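Local atomic coordinates of PKS (Streptomyces albus, PDB entry 4OQJ), a protein that probably catalyses decarboxylative Claisen condensation, the chain-extending step of a ketosynthase, in a modular polyketide synthase that takes part in oxazolomycin biosynthesis. Residues A[322-327]-A[420-425]. Residues are numbered along the deposited sequence; the frame is centred on the assembly and turned at random.
Sequences TVSYVE and KEWPAG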
loop_
_atom_site.group_PDB
_atom_site.type_symbol
_atom_site.label_atom_id
_atom_site.label_comp_id
_atom_site.label_asym_id
_atom_site.label_seq_id
_atom_site.Cartn_x
_atom_site.Cartn_y
_atom_site.Cartn_z
ATOM N N THR A 322 26.887 -11.395 -9.597
ATOM C CA THR A 322 26.206 -12.698 -9.569
ATOM C C THR A 322 24.850 -12.680 -10.280
ATOM O O THR A 322 24.167 -13.705 -10.363
ATOM C CB THR A 322 25.983 -13.191 -8.122
ATOM O OG1 THR A 322 24.975 -12.394 -7.485
ATOM C CG2 THR A 322 27.283 -13.130 -7.323
ATOM N N VAL A 323 24.467 -11.517 -10.787
ATOM C CA VAL A 323 23.225 -11.354 -11.534
ATOM C C VAL A 323 23.519 -11.568 -13.015
ATOM O O VAL A 323 24.426 -10.922 -13.543
ATOM C CB VAL A 323 22.615 -9.943 -11.283
ATOM C CG1 VAL A 323 21.383 -9.716 -12.128
ATOM C CG2 VAL A 323 22.280 -9.764 -9.796
ATOM N N SER A 324 22.776 -12.465 -13.680
ATOM C CA SER A 324 23.082 -12.844 -15.074
ATOM C C SER A 324 21.961 -12.533 -16.060
ATOM O O SER A 324 22.110 -12.774 -17.263
ATOM C CB SER A 324 23.430 -14.345 -15.170
ATOM O OG SER A 324 22.465 -15.152 -14.516
ATOM N N TYR A 325 20.846 -12.013 -15.555
ATOM C CA TYR A 325 19.768 -11.486 -16.402
ATOM C C TYR A 325 19.086 -10.292 -15.714
ATOM O O TYR A 325 18.802 -10.336 -14.520
ATOM C CB TYR A 325 18.707 -12.568 -16.732
ATOM C CG TYR A 325 17.611 -11.980 -17.579
ATOM C CD1 TYR A 325 17.840 -11.686 -18.915
ATOM C CD2 TYR A 325 16.371 -11.665 -17.041
ATOM C CE1 TYR A 325 16.878 -11.094 -19.691
ATOM C CE2 TYR A 325 15.390 -11.080 -17.819
ATOM C CZ TYR A 325 15.654 -10.794 -19.143
ATOM O OH TYR A 325 14.704 -10.186 -19.941
ATOM N N VAL A 326 18.812 -9.229 -16.462
ATOM C CA VAL A 326 17.948 -8.161 -15.963
ATOM C C VAL A 326 16.763 -7.965 -16.896
ATOM O O VAL A 326 16.923 -7.805 -18.108
ATOM C CB VAL A 326 18.695 -6.801 -15.810
ATOM C CG1 VAL A 326 17.709 -5.657 -15.545
ATOM C CG2 VAL A 326 19.722 -6.871 -14.697
ATOM N N GLU A 327 15.576 -7.975 -16.308
ATOM C CA GLU A 327 14.359 -7.636 -17.008
ATOM C C GLU A 327 14.152 -6.145 -16.801
ATOM O O GLU A 327 13.753 -5.701 -15.723
ATOM C CB GLU A 327 13.173 -8.465 -16.498
ATOM C CG GLU A 327 11.776 -8.035 -17.008
ATOM C CD GLU A 327 11.565 -8.265 -18.517
ATOM O OE1 GLU A 327 12.367 -8.980 -19.158
ATOM O OE2 GLU A 327 10.576 -7.728 -19.058
ATOM N N LYS A 420 17.839 -20.149 -25.354
ATOM C CA LYS A 420 18.923 -21.094 -25.112
ATOM C C LYS A 420 19.079 -21.367 -23.638
ATOM O O LYS A 420 18.522 -20.641 -22.799
ATOM C CB LYS A 420 20.239 -20.558 -25.676
ATOM C CG LYS A 420 20.708 -19.263 -25.025
ATOM C CD LYS A 420 22.165 -19.000 -25.376
ATOM C CE LYS A 420 22.705 -17.827 -24.606
ATOM N NZ LYS A 420 24.076 -17.471 -25.047
ATOM N N GLU A 421 19.852 -22.398 -23.325
ATOM C CA GLU A 421 20.086 -22.750 -21.938
ATOM C C GLU A 421 20.689 -21.557 -21.219
ATOM O O GLU A 421 21.525 -20.830 -21.768
ATOM C CB GLU A 421 21.014 -23.964 -21.794
ATOM C CG GLU A 421 21.077 -24.486 -20.352
ATOM C CD GLU A 421 22.194 -25.488 -20.115
ATOM O OE1 GLU A 421 22.724 -26.045 -21.101
ATOM O OE2 GLU A 421 22.542 -25.716 -18.935
ATOM N N TRP A 422 20.219 -21.352 -19.996
ATOM C CA TRP A 422 20.739 -20.326 -19.118
ATOM C C TRP A 422 21.976 -20.931 -18.465
ATOM O O TRP A 422 21.849 -21.877 -17.686
ATOM C CB TRP A 422 19.668 -19.933 -18.093
ATOM C CG TRP A 422 19.979 -18.735 -17.261
ATOM C CD1 TRP A 422 21.214 -18.262 -16.913
ATOM C CD2 TRP A 422 19.027 -17.851 -16.667
ATOM N NE1 TRP A 422 21.084 -17.136 -16.134
ATOM C CE2 TRP A 422 19.751 -16.862 -15.972
ATOM C CE3 TRP A 422 17.630 -17.802 -16.655
ATOM C CZ2 TRP A 422 19.123 -15.835 -15.268
ATOM C CZ3 TRP A 422 17.007 -16.790 -15.958
ATOM C CH2 TRP A 422 17.753 -15.811 -15.275
ATOM N N PRO A 423 23.180 -20.435 -18.816
ATOM C CA PRO A 423 24.379 -21.116 -18.315
ATOM C C PRO A 423 24.458 -21.117 -16.790
ATOM O O PRO A 423 24.066 -20.143 -16.139
ATOM C CB PRO A 423 25.534 -20.300 -18.923
ATOM C CG PRO A 423 24.933 -19.552 -20.064
ATOM C CD PRO A 423 23.528 -19.259 -19.638
ATOM N N ALA A 424 24.935 -22.220 -16.231
ATOM C CA ALA A 424 25.202 -22.294 -14.803
ATOM C C ALA A 424 26.346 -21.340 -14.432
ATOM O O ALA A 424 27.186 -21.017 -15.270
ATOM C CB ALA A 424 25.545 -23.723 -14.407
ATOM N N GLY A 425 26.363 -20.892 -13.180
ATOM C CA GLY A 425 27.400 -20.003 -12.688
ATOM C C GLY A 425 27.909 -20.459 -11.331
ATOM O O GLY A 425 27.531 -21.528 -10.848
HETATM O O HOH W 1 24.477 -17.937 -14.634
#
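Ser324 OG takes the indole N-H of Trp422, with NE1 donating across 2.9 Å. The hydroxyl oxygen lies only 4° out of the indole plane, so the ring meets it edge-on, although the bond is bent to 149° at the hydrogen. A chi1 of 50° sets OG between the backbone N and carbonyl carbon of Ser324, and from there it faces the indole. A water makes a second, weak link to Ser324 OG. The same water donates a firmer bond of 2.7 Å to the carbonyl O of Pro423.

Next along the chain, Tyr325 lays its CB against the benzo end of the indole, 3.6 Å from Trp422 CZ2. With CG anti to the backbone N, its phenol runs on away from the tryptophan, and Tyr325 OH donates to Glu327 OE1 over 2.7 Å, nearly along the carboxylate's C-O axis. Lys383 also reaches both this hydroxyl and Glu327 OE1, the latter as a salt bridge. Met387, from helix 376-390, touches both aromatic side chains.

The contact thus ties Ser324 and Tyr325, on the segment that carries strand 325-327 of a mixed sheet in the thiolase-type ketosynthase fold, to Trp422 just after strand 420-421. The mostly apolar indole is buried with its one polar atom satisfied, and the N-H bond and the Tyr325 CB contact together are consistent with a set orientation of the ring.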